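Local coordinates for phosphonate monoester hydrolase (Ruegeria pomeroyi, PDB 4UPK), which is a member of the sulfatase family, an enzyme of the alkaline phosphatase clan, at residues Ala87-Ala95 with Thr389-Thr397; Ile406-Ser414 with Gly530-Asp538. All coordinates share one frame; numbering follows the deposited sequence.

Interaction 1: residues Ala87-Ala95 with Thr389-Thr397; sequences ASILTGQYA and TESIDLMPT
I392 lays its CD1 methyl over one face of the Y94 ring, 3.7 Å from the ring centroid and 20° off its normal, a CH-pi contact. The contact lies in the buried interior of the alkaline-phosphatase-like sulfatase fold, where the end of helix 82-91 meets the link between strand 388-390 and helix 394-402. With chi1 at 60°, CG1 of I392 sits between its own backbone N and carbonyl carbon and carries CD1 to the ring, while CG2 lies 3.3 Å from the carbonyl O of Q93. The hydroxyl of Y94 gives a 2.6 Å hydrogen bond to OE1 of E390, on the syn lone pair; OE2 turns to the backbone N of F432. Ring and carboxylate stand 79° apart. G92, the first residue past the helix, has positive phi. S88 OG donates to the Q93 carbonyl O and is also hydrogen-bonded to NE2 of H98. CG1 of I89 packs 3.5 Å from CB of S391, whose OG bonds to the backbone N of V78. M395 extends until its SD lies 3.3 Å from the T91 carbonyl O. One water links the backbones, donating to the carbonyls of I89 and S391 and accepting from M395 N at 2.9 Å.

Interaction 2: residues Ile406-Ser414 with Gly530-Asp538; sequences IPNAVDGRS and GARTQRRYD
The 406-414 segment is a loop with a type I turn from P407 to V410, and the C-terminal tail leaves strand 530-533 to run past it, the N408 and R536 CA atoms 5.4 Å apart. N408 binds the tail backbone twice through its amide: ND2 donates to the Q534 carbonyl O at 2.8 Å, and OD1 accepts from R536 N, which lies well above the plane of the N408 side-chain amide. R536, its CG anti to the backbone N (chi1 -170°) and its chain extended as far as NE, reaches the N408 carbonyl and D411. NH1 meets N408 O almost straight on at 3.2 Å, and NH1 and NH2 both grip OD1 of D411 in a salt bridge, 2.8 Å from NH1; OD2 is held by N97. Y537 gives its hydroxyl to the D411 carbonyl O at 2.6 Å. Its ring lies between CG of R413 over one face and CG of R536 over the other. The R413 guanidinium pairs with D426 and, only distantly, with D538. Q534 and R536 also touch a second subunit. The loop joins helix 394-402, on which I406 and V410 pack, to helix 416-419, while strand 530-533 pairs with strand 524-527.

Interaction 1 closes before interaction 2 opens along the chain, and their centres lie 14 Å apart. Helix 394-402 connects them: 389-397 runs into its start, and 406-414 follows its end. The two also touch directly, with G92 O 3.0 Å from G412 N and Y94 N 2.8 Å from D411 OD2, both probable hydrogen bonds. D411 thus faces the start of helix 95-98 with OD2 and the C-terminal tail with OD1. Interaction 1 is wholly buried in the sulfatase fold; interaction 2, its centre about 25 Å from the chain centre, continues outward to the last residues, close to a second subunit, so the tail is tied back to the fold interior.

Interaction 1: residues Ala87-Ala95 with Thr389-Thr397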
ATOM      1  N   ALA A  87      -6.033   3.508  22.809  1.00 13.25           N
ATOM      2  CA  ALA A  87      -5.894   4.097  21.472  1.00 11.60           C
ATOM      3  C   ALA A  87      -5.548   5.619  21.534  1.00 15.74           C
ATOM      4  O   ALA A  87      -4.674   6.086  20.823  1.00 16.44           O
ATOM      5  CB  ALA A  87      -7.134   3.821  20.641  1.00 11.09           C
ATOM      6  N   SER A  88      -6.131   6.339  22.476  1.00 11.57           N
ATOM      7  CA  SER A  88      -5.874   7.768  22.710  1.00 10.09           C
ATOM      8  C   SER A  88      -4.492   8.049  23.270  1.00 12.94           C
ATOM      9  O   SER A  88      -3.852   8.997  22.839  1.00 14.26           O
ATOM     10  CB  SER A  88      -6.932   8.335  23.660  1.00 11.15           C
ATOM     11  OG  SER A  88      -8.137   8.650  22.985  1.00 13.73           O
ATOM     12  N   ILE A  89      -4.050   7.263  24.255  1.00 10.81           N
ATOM     13  CA  ILE A  89      -2.731   7.361  24.897  1.00 12.33           C
ATOM     14  C   ILE A  89      -1.615   7.060  23.892  1.00 18.60           C
ATOM     15  O   ILE A  89      -0.625   7.811  23.807  1.00 17.40           O
ATOM     16  CB  ILE A  89      -2.680   6.442  26.157  1.00 15.73           C
ATOM     17  CG1 ILE A  89      -3.537   7.056  27.284  1.00 16.20           C
ATOM     18  CG2 ILE A  89      -1.234   6.163  26.639  1.00 17.45           C
ATOM     19  CD1 ILE A  89      -3.939   6.080  28.514  1.00 16.10           C
ATOM     20  N   LEU A  90      -1.783   5.956  23.134  1.00 16.53           N
ATOM     21  CA  LEU A  90      -0.787   5.523  22.165  1.00 17.86           C
ATOM     22  C   LEU A  90      -0.759   6.301  20.858  1.00 22.53           C
ATOM     23  O   LEU A  90       0.265   6.263  20.180  1.00 23.96           O
ATOM     24  CB  LEU A  90      -0.854   4.009  21.917  1.00 18.10           C
ATOM     25  CG  LEU A  90      -0.668   3.082  23.129  1.00 22.74           C
ATOM     26  CD1 LEU A  90      -1.010   1.648  22.775  1.00 21.17           C
ATOM     27  CD2 LEU A  90       0.716   3.210  23.747  1.00 25.91           C
ATOM     28  N   THR A  91      -1.850   7.007  20.499  1.00 19.04           N
ATOM     29  CA  THR A  91      -1.913   7.823  19.261  1.00 18.29           C
ATOM     30  C   THR A  91      -1.824   9.325  19.529  1.00 20.22           C
ATOM     31  O   THR A  91      -1.528  10.075  18.601  1.00 20.79           O
ATOM     32  CB  THR A  91      -3.169   7.541  18.406  1.00 23.24           C
ATOM     33  OG1 THR A  91      -4.342   7.975  19.104  1.00 21.43           O
ATOM     34  CG2 THR A  91      -3.283   6.085  17.948  1.00 23.02           C
ATOM     35  N   GLY A  92      -2.104   9.760  20.761  1.00 14.53           N
ATOM     36  CA  GLY A  92      -2.085  11.182  21.102  1.00 13.90           C
ATOM     37  C   GLY A  92      -3.273  11.959  20.552  1.00 16.16           C
ATOM     38  O   GLY A  92      -3.253  13.196  20.532  1.00 14.93           O
ATOM     39  N   GLN A  93      -4.342  11.236  20.135  1.00 13.93           N
ATOM     40  CA  GLN A  93      -5.560  11.818  19.553  1.00 13.16           C
ATOM     41  C   GLN A  93      -6.791  11.551  20.404  1.00 15.88           C
ATOM     42  O   GLN A  93      -6.872  10.523  21.072  1.00 15.38           O
ATOM     43  CB  GLN A  93      -5.844  11.215  18.158  1.00 13.70           C
ATOM     44  CG  GLN A  93      -4.730  11.329  17.140  1.00 15.61           C
ATOM     45  CD  GLN A  93      -5.117  10.748  15.802  1.00 26.18           C
ATOM     46  OE1 GLN A  93      -6.288  10.593  15.461  1.00 19.29           O
ATOM     47  NE2 GLN A  93      -4.135  10.472  14.978  1.00 23.42           N
ATOM     48  N   TYR A  94      -7.786  12.434  20.304  1.00 12.25           N
ATOM     49  CA  TYR A  94      -9.089  12.255  20.937  1.00 11.04           C
ATOM     50  C   TYR A  94      -9.799  11.100  20.185  1.00 13.01           C
ATOM     51  O   TYR A  94      -9.499  10.867  19.020  1.00 12.70           O
ATOM     52  CB  TYR A  94      -9.928  13.543  20.811  1.00 11.53           C
ATOM     53  CG  TYR A  94      -9.435  14.692  21.666  1.00 14.30           C
ATOM     54  CD1 TYR A  94      -9.555  14.658  23.052  1.00 15.26           C
ATOM     55  CD2 TYR A  94      -8.947  15.861  21.084  1.00 15.95           C
ATOM     56  CE1 TYR A  94      -9.147  15.733  23.840  1.00 14.59           C
ATOM     57  CE2 TYR A  94      -8.506  16.929  21.862  1.00 16.59           C
ATOM     58  CZ  TYR A  94      -8.611  16.865  23.241  1.00 21.33           C
ATOM     59  OH  TYR A  94      -8.147  17.913  24.003  1.00 17.88           O
ATOM     60  N   ALA A  95     -10.699  10.379  20.856  1.00  9.77           N
ATOM     61  CA  ALA A  95     -11.490   9.298  20.283  1.00  9.75           C
ATOM     62  C   ALA A  95     -12.284   9.797  19.067  1.00 16.27           C
ATOM     63  O   ALA A  95     -12.529   8.990  18.175  1.00 16.57           O
ATOM     64  CB  ALA A  95     -12.434   8.721  21.339  1.00 10.25           C
ATOM     65  N   THR A 389      -4.399  18.306  32.590  1.00 18.67           N
ATOM     66  CA  THR A 389      -3.604  17.525  31.642  1.00 17.73           C
ATOM     67  C   THR A 389      -4.464  16.375  31.159  1.00 18.34           C
ATOM     68  O   THR A 389      -5.410  15.974  31.842  1.00 15.00           O
ATOM     69  CB  THR A 389      -2.196  17.151  32.187  1.00 24.53           C
ATOM     70  OG1 THR A 389      -2.322  16.339  33.346  1.00 22.83           O
ATOM     71  CG2 THR A 389      -1.322  18.380  32.499  1.00 18.85           C
ATOM     72  N   GLU A 390      -4.175  15.892  29.942  1.00 15.18           N
ATOM     73  CA  GLU A 390      -4.935  14.840  29.289  1.00 13.18           C
ATOM     74  C   GLU A 390      -4.044  13.690  28.883  1.00 15.34           C
ATOM     75  O   GLU A 390      -2.853  13.882  28.666  1.00 12.27           O
ATOM     76  CB  GLU A 390      -5.681  15.420  28.080  1.00 14.01           C
ATOM     77  CG  GLU A 390      -6.836  16.323  28.481  1.00 14.70           C
ATOM     78  CD  GLU A 390      -7.587  16.982  27.355  1.00 13.31           C
ATOM     79  OE1 GLU A 390      -7.140  16.841  26.200  1.00 11.48           O
ATOM     80  OE2 GLU A 390      -8.616  17.645  27.621  1.00  5.87           O
ATOM     81  N   SER A 391      -4.635  12.485  28.771  1.00 12.87           N
ATOM     82  CA  SER A 391      -3.926  11.246  28.424  1.00 11.69           C
ATOM     83  C   SER A 391      -3.205  11.326  27.069  1.00 16.81           C
ATOM     84  O   SER A 391      -2.197  10.650  26.857  1.00 16.43           O
ATOM     85  CB  SER A 391      -4.892  10.064  28.473  1.00 11.27           C
ATOM     86  OG  SER A 391      -5.957  10.246  27.557  1.00 14.73           O
ATOM     87  N   ILE A 392      -3.725  12.178  26.159  1.00 14.14           N
ATOM     88  CA  ILE A 392      -3.197  12.427  24.816  1.00 13.44           C
ATOM     89  C   ILE A 392      -1.902  13.251  24.820  1.00 16.87           C
ATOM     90  O   ILE A 392      -1.237  13.332  23.797  1.00 14.19           O
ATOM     91  CB  ILE A 392      -4.293  13.050  23.914  1.00 16.22           C
ATOM     92  CG1 ILE A 392      -4.813  14.396  24.489  1.00 15.48           C
ATOM     93  CG2 ILE A 392      -5.414  12.039  23.673  1.00 16.21           C
ATOM     94  CD1 ILE A 392      -5.541  15.266  23.498  1.00  8.39           C
ATOM     95  N   ASP A 393      -1.540  13.837  25.983  1.00 15.48           N
ATOM     96  CA  ASP A 393      -0.325  14.636  26.178  1.00 15.15           C
ATOM     97  C   ASP A 393       0.932  13.782  26.395  1.00 17.33           C
ATOM     98  O   ASP A 393       2.038  14.316  26.393  1.00 14.05           O
ATOM     99  CB  ASP A 393      -0.504  15.583  27.381  1.00 15.80           C
ATOM    100  CG  ASP A 393      -1.610  16.609  27.263  1.00 18.78           C
ATOM    101  OD1 ASP A 393      -2.087  16.857  26.115  1.00 17.69           O
ATOM    102  OD2 ASP A 393      -2.000  17.173  28.304  1.00 24.80           O
ATOM    103  N   LEU A 394       0.772  12.466  26.578  1.00 16.02           N
ATOM    104  CA  LEU A 394       1.906  11.583  26.857  1.00 16.21           C
ATOM    105  C   LEU A 394       2.786  11.297  25.636  1.00 19.64           C
ATOM    106  O   LEU A 394       3.996  11.519  25.700  1.00 18.80           O
ATOM    107  CB  LEU A 394       1.428  10.316  27.577  1.00 16.17           C
ATOM    108  CG  LEU A 394       1.339  10.360  29.114  1.00 20.19           C
ATOM    109  CD1 LEU A 394       0.436  11.463  29.621  1.00 21.23           C
ATOM    110  CD2 LEU A 394       0.803   9.057  29.638  1.00 20.76           C
ATOM    111  N   MET A 395       2.180  10.857  24.513  1.00 17.35           N
ATOM    112  CA  MET A 395       2.890  10.598  23.255  1.00 17.54           C
ATOM    113  C   MET A 395       3.730  11.837  22.824  1.00 22.52           C
ATOM    114  O   MET A 395       4.932  11.667  22.619  1.00 22.69           O
ATOM    115  CB  MET A 395       1.932  10.102  22.125  1.00 18.96           C
ATOM    116  CG  MET A 395       2.432  10.411  20.720  1.00 22.28           C
ATOM    117  SD  MET A 395       1.553   9.488  19.476  1.00 28.34           S
ATOM    118  CE  MET A 395       2.561   9.782  18.042  1.00 25.77           C
ATOM    119  N   PRO A 396       3.161  13.079  22.729  1.00 19.74           N
ATOM    120  CA  PRO A 396       3.988  14.231  22.327  1.00 19.10           C
ATOM    121  C   PRO A 396       5.109  14.589  23.301  1.00 23.62           C
ATOM    122  O   PRO A 396       6.134  15.107  22.862  1.00 26.24           O
ATOM    123  CB  PRO A 396       2.965  15.364  22.146  1.00 20.57           C
ATOM    124  CG  PRO A 396       1.824  14.977  22.991  1.00 24.79           C
ATOM    125  CD  PRO A 396       1.747  13.485  22.905  1.00 20.42           C
ATOM    126  N   THR A 397       4.956  14.272  24.604  1.00 18.81           N
ATOM    127  CA  THR A 397       5.991  14.509  25.612  1.00 16.46           C
ATOM    128  C   THR A 397       7.238  13.637  25.313  1.00 20.49           C
ATOM    129  O   THR A 397       8.366  14.140  25.329  1.00 19.57           O
ATOM    130  CB  THR A 397       5.432  14.274  27.007  1.00 13.54           C
ATOM    131  OG1 THR A 397       4.269  15.076  27.202  1.00 16.05           O
ATOM    132  CG2 THR A 397       6.451  14.570  28.111  1.00 12.28           C
TER
HETATM  133  O   HOH W   1      -0.576  10.078  24.860  1.00 14.68           O

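Interaction 2: residues Ile406-Ser414 with Gly530-Asp538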
ATOM      1  N   ILE A 406       6.709  15.569  16.054  1.00 20.14           N
ATOM      2  CA  ILE A 406       5.384  15.158  16.490  1.00 17.62           C
ATOM      3  C   ILE A 406       4.459  15.335  15.269  1.00 22.26           C
ATOM      4  O   ILE A 406       4.367  16.448  14.737  1.00 21.73           O
ATOM      5  CB  ILE A 406       4.852  15.924  17.747  1.00 18.37           C
ATOM      6  CG1 ILE A 406       5.857  15.899  18.934  1.00 17.26           C
ATOM      7  CG2 ILE A 406       3.469  15.392  18.158  1.00 16.34           C
ATOM      8  CD1 ILE A 406       5.668  17.022  19.952  1.00 12.68           C
ATOM      9  N   PRO A 407       3.755  14.265  14.819  1.00 18.25           N
ATOM     10  CA  PRO A 407       2.800  14.433  13.709  1.00 17.67           C
ATOM     11  C   PRO A 407       1.677  15.434  14.060  1.00 22.55           C
ATOM     12  O   PRO A 407       1.312  15.565  15.237  1.00 20.82           O
ATOM     13  CB  PRO A 407       2.218  13.012  13.537  1.00 17.73           C
ATOM     14  CG  PRO A 407       3.158  12.119  14.181  1.00 21.02           C
ATOM     15  CD  PRO A 407       3.746  12.876  15.315  1.00 17.86           C
ATOM     16  N   ASN A 408       1.124  16.131  13.027  1.00 20.78           N
ATOM     17  CA  ASN A 408       0.015  17.083  13.167  1.00 20.03           C
ATOM     18  C   ASN A 408      -1.285  16.382  13.621  1.00 24.54           C
ATOM     19  O   ASN A 408      -2.120  17.022  14.265  1.00 24.85           O
ATOM     20  CB  ASN A 408      -0.217  17.857  11.863  1.00 20.27           C
ATOM     21  CG  ASN A 408       0.719  19.021  11.635  1.00 30.81           C
ATOM     22  OD1 ASN A 408       1.469  19.459  12.516  1.00 17.20           O
ATOM     23  ND2 ASN A 408       0.650  19.589  10.441  1.00 21.54           N
ATOM     24  N   ALA A 409      -1.438  15.071  13.320  1.00 20.13           N
ATOM     25  CA  ALA A 409      -2.582  14.247  13.743  1.00 19.86           C
ATOM     26  C   ALA A 409      -2.750  14.221  15.285  1.00 21.00           C
ATOM     27  O   ALA A 409      -3.863  14.057  15.778  1.00 19.95           O
ATOM     28  CB  ALA A 409      -2.414  12.824  13.223  1.00 21.02           C
ATOM     29  N   VAL A 410      -1.643  14.397  16.026  1.00 16.81           N
ATOM     30  CA  VAL A 410      -1.623  14.395  17.486  1.00 15.72           C
ATOM     31  C   VAL A 410      -2.323  15.636  18.053  1.00 21.92           C
ATOM     32  O   VAL A 410      -1.886  16.775  17.831  1.00 22.28           O
ATOM     33  CB  VAL A 410      -0.185  14.158  18.054  1.00 18.50           C
ATOM     34  CG1 VAL A 410      -0.123  14.326  19.565  1.00 17.38           C
ATOM     35  CG2 VAL A 410       0.348  12.786  17.650  1.00 17.51           C
ATOM     36  N   ASP A 411      -3.426  15.397  18.773  1.00 19.32           N
ATOM     37  CA  ASP A 411      -4.244  16.425  19.437  1.00 19.40           C
ATOM     38  C   ASP A 411      -3.612  16.910  20.743  1.00 24.98           C
ATOM     39  O   ASP A 411      -3.852  18.052  21.146  1.00 24.65           O
ATOM     40  CB  ASP A 411      -5.653  15.891  19.731  1.00 20.00           C
ATOM     41  CG  ASP A 411      -6.487  15.575  18.502  1.00 19.53           C
ATOM     42  OD1 ASP A 411      -6.537  16.421  17.582  1.00 21.54           O
ATOM     43  OD2 ASP A 411      -7.127  14.509  18.482  1.00 14.16           O
ATOM     44  N   GLY A 412      -2.846  16.023  21.397  1.00 21.52           N
ATOM     45  CA  GLY A 412      -2.161  16.307  22.652  1.00 19.93           C
ATOM     46  C   GLY A 412      -0.993  17.244  22.505  1.00 23.26           C
ATOM     47  O   GLY A 412      -0.472  17.436  21.407  1.00 23.48           O
ATOM     48  N   ARG A 413      -0.582  17.837  23.624  1.00 19.41           N
ATOM     49  CA  ARG A 413       0.525  18.777  23.691  1.00 19.35           C
ATOM     50  C   ARG A 413       1.565  18.294  24.704  1.00 24.28           C
ATOM     51  O   ARG A 413       1.214  17.764  25.761  1.00 22.86           O
ATOM     52  CB  ARG A 413       0.015  20.178  24.066  1.00 18.66           C
ATOM     53  CG  ARG A 413      -0.821  20.841  22.968  1.00 21.06           C
ATOM     54  CD  ARG A 413      -1.306  22.224  23.358  1.00 18.03           C
ATOM     55  NE  ARG A 413      -0.209  23.158  23.630  1.00 21.89           N
ATOM     56  CZ  ARG A 413      -0.378  24.385  24.115  1.00 35.64           C
ATOM     57  NH1 ARG A 413      -1.596  24.847  24.357  1.00 23.42           N
ATOM     58  NH2 ARG A 413       0.668  25.153  24.369  1.00 26.05           N
ATOM     59  N   SER A 414       2.844  18.476  24.366  1.00 21.80           N
ATOM     60  CA  SER A 414       3.977  18.099  25.210  1.00 21.97           C
ATOM     61  C   SER A 414       3.894  18.711  26.616  1.00 27.33           C
ATOM     62  O   SER A 414       3.628  19.909  26.771  1.00 27.42           O
ATOM     63  CB  SER A 414       5.287  18.497  24.540  1.00 23.70           C
ATOM     64  OG  SER A 414       6.411  18.123  25.318  1.00 27.05           O
ATOM     65  N   GLY A 530       4.434  22.257  -5.129  1.00 34.41           N
ATOM     66  CA  GLY A 530       4.177  20.983  -4.464  1.00 32.62           C
ATOM     67  C   GLY A 530       3.450  21.143  -3.141  1.00 33.41           C
ATOM     68  O   GLY A 530       2.955  22.230  -2.826  1.00 31.52           O
ATOM     69  N   ALA A 531       3.381  20.060  -2.356  1.00 29.21           N
ATOM     70  CA  ALA A 531       2.726  20.053  -1.043  1.00 27.63           C
ATOM     71  C   ALA A 531       3.609  20.655   0.049  1.00 32.61           C
ATOM     72  O   ALA A 531       4.780  20.312   0.163  1.00 33.31           O
ATOM     73  CB  ALA A 531       2.304  18.642  -0.664  1.00 27.45           C
ATOM     74  N   ARG A 532       3.048  21.580   0.834  1.00 29.08           N
ATOM     75  CA  ARG A 532       3.760  22.242   1.924  1.00 28.44           C
ATOM     76  C   ARG A 532       2.975  22.105   3.215  1.00 29.61           C
ATOM     77  O   ARG A 532       1.757  22.234   3.195  1.00 25.81           O
ATOM     78  CB  ARG A 532       4.035  23.724   1.584  1.00 28.27           C
ATOM     79  CG  ARG A 532       4.940  23.968   0.357  1.00 34.29           C
ATOM     80  CD  ARG A 532       6.396  23.562   0.567  1.00 43.13           C
ATOM     81  NE  ARG A 532       7.251  23.938  -0.565  1.00 47.92           N
ATOM     82  CZ  ARG A 532       7.595  23.122  -1.559  1.00 59.15           C
ATOM     83  NH1 ARG A 532       7.183  21.858  -1.566  1.00 38.07           N
ATOM     84  NH2 ARG A 532       8.373  23.555  -2.543  1.00 57.14           N
ATOM     85  N   THR A 533       3.667  21.820   4.342  1.00 29.19           N
ATOM     86  CA  THR A 533       3.009  21.630   5.646  1.00 28.65           C
ATOM     87  C   THR A 533       3.248  22.742   6.661  1.00 34.12           C
ATOM     88  O   THR A 533       4.290  23.396   6.625  1.00 35.18           O
ATOM     89  CB  THR A 533       3.255  20.221   6.206  1.00 36.10           C
ATOM     90  OG1 THR A 533       2.293  19.960   7.240  1.00 38.26           O
ATOM     91  CG2 THR A 533       4.685  20.017   6.719  1.00 29.94           C
ATOM     92  N   GLN A 534       2.255  22.957   7.549  1.00 29.12           N
ATOM     93  CA  GLN A 534       2.261  23.929   8.636  1.00 28.46           C
ATOM     94  C   GLN A 534       2.191  23.143   9.946  1.00 30.37           C
ATOM     95  O   GLN A 534       1.354  22.254  10.077  1.00 29.14           O
ATOM     96  CB  GLN A 534       1.065  24.897   8.502  1.00 30.07           C
ATOM     97  CG  GLN A 534       1.034  26.058   9.503  1.00 49.20           C
ATOM     98  CD  GLN A 534       2.245  26.974   9.433  1.00 67.64           C
ATOM     99  OE1 GLN A 534       2.507  27.652   8.424  1.00 58.54           O
ATOM    100  NE2 GLN A 534       3.001  27.034  10.521  1.00 61.96           N
ATOM    101  N   ARG A 535       3.105  23.440  10.882  1.00 27.29           N
ATOM    102  CA  ARG A 535       3.223  22.830  12.211  1.00 27.54           C
ATOM    103  C   ARG A 535       1.994  23.194  13.056  1.00 30.06           C
ATOM    104  O   ARG A 535       1.628  24.367  13.107  1.00 30.07           O
ATOM    105  CB  ARG A 535       4.512  23.327  12.883  1.00 28.69           C
ATOM    106  CG  ARG A 535       4.914  22.563  14.124  1.00 43.97           C
ATOM    107  CD  ARG A 535       6.415  22.673  14.359  1.00 56.94           C
ATOM    108  NE  ARG A 535       6.768  23.694  15.348  1.00 69.19           N
ATOM    109  CZ  ARG A 535       7.415  23.448  16.489  1.00 86.22           C
ATOM    110  NH1 ARG A 535       7.786  22.209  16.796  1.00 67.38           N
ATOM    111  NH2 ARG A 535       7.690  24.439  17.330  1.00 76.63           N
ATOM    112  N   ARG A 536       1.339  22.185  13.673  1.00 25.42           N
ATOM    113  CA  ARG A 536       0.107  22.377  14.455  1.00 24.29           C
ATOM    114  C   ARG A 536       0.329  23.142  15.738  1.00 28.54           C
ATOM    115  O   ARG A 536      -0.417  24.081  16.054  1.00 26.72           O
ATOM    116  CB  ARG A 536      -0.590  21.030  14.744  1.00 21.64           C
ATOM    117  CG  ARG A 536      -1.981  21.187  15.329  1.00 19.56           C
ATOM    118  CD  ARG A 536      -2.574  19.853  15.722  1.00 29.09           C
ATOM    119  NE  ARG A 536      -3.784  20.013  16.538  1.00 25.40           N
ATOM    120  CZ  ARG A 536      -4.661  19.045  16.770  1.00 30.96           C
ATOM    121  NH1 ARG A 536      -4.482  17.839  16.244  1.00  8.24           N
ATOM    122  NH2 ARG A 536      -5.738  19.279  17.518  1.00 15.68           N
ATOM    123  N   TYR A 537       1.334  22.698  16.496  1.00 27.53           N
ATOM    124  CA  TYR A 537       1.640  23.260  17.786  1.00 27.75           C
ATOM    125  C   TYR A 537       2.849  24.160  17.876  1.00 36.55           C
ATOM    126  O   TYR A 537       3.997  23.774  17.616  1.00 36.42           O
ATOM    127  CB  TYR A 537       1.524  22.221  18.895  1.00 27.62           C
ATOM    128  CG  TYR A 537       0.099  21.750  19.124  1.00 26.99           C
ATOM    129  CD1 TYR A 537      -0.890  22.635  19.548  1.00 28.43           C
ATOM    130  CD2 TYR A 537      -0.240  20.401  19.000  1.00 26.74           C
ATOM    131  CE1 TYR A 537      -2.181  22.194  19.838  1.00 27.51           C
ATOM    132  CE2 TYR A 537      -1.525  19.948  19.292  1.00 26.01           C
ATOM    133  CZ  TYR A 537      -2.491  20.848  19.720  1.00 28.45           C
ATOM    134  OH  TYR A 537      -3.770  20.432  19.990  1.00 20.71           O
ATOM    135  N   ASP A 538       2.502  25.411  18.184  1.00 35.69           N
ATOM    136  CA  ASP A 538       3.212  26.662  18.420  1.00 43.30           C
ATOM    137  C   ASP A 538       4.712  26.593  18.668  1.00 54.56           C
ATOM    138  O   ASP A 538       5.156  25.716  19.441  1.00 57.55           O
ATOM    139  CB  ASP A 538       2.486  27.412  19.559  1.00 45.10           C
ATOM    140  CG  ASP A 538       1.061  26.909  19.778  1.00 50.99           C
ATOM    141  OD1 ASP A 538       0.246  26.989  18.821  1.00 50.29           O
ATOM    142  OD2 ASP A 538       0.784  26.357  20.870  1.00 54.56           O
ATOM    143  OXT ASP A 538       5.429  27.472  18.135  1.00 71.81           O
TER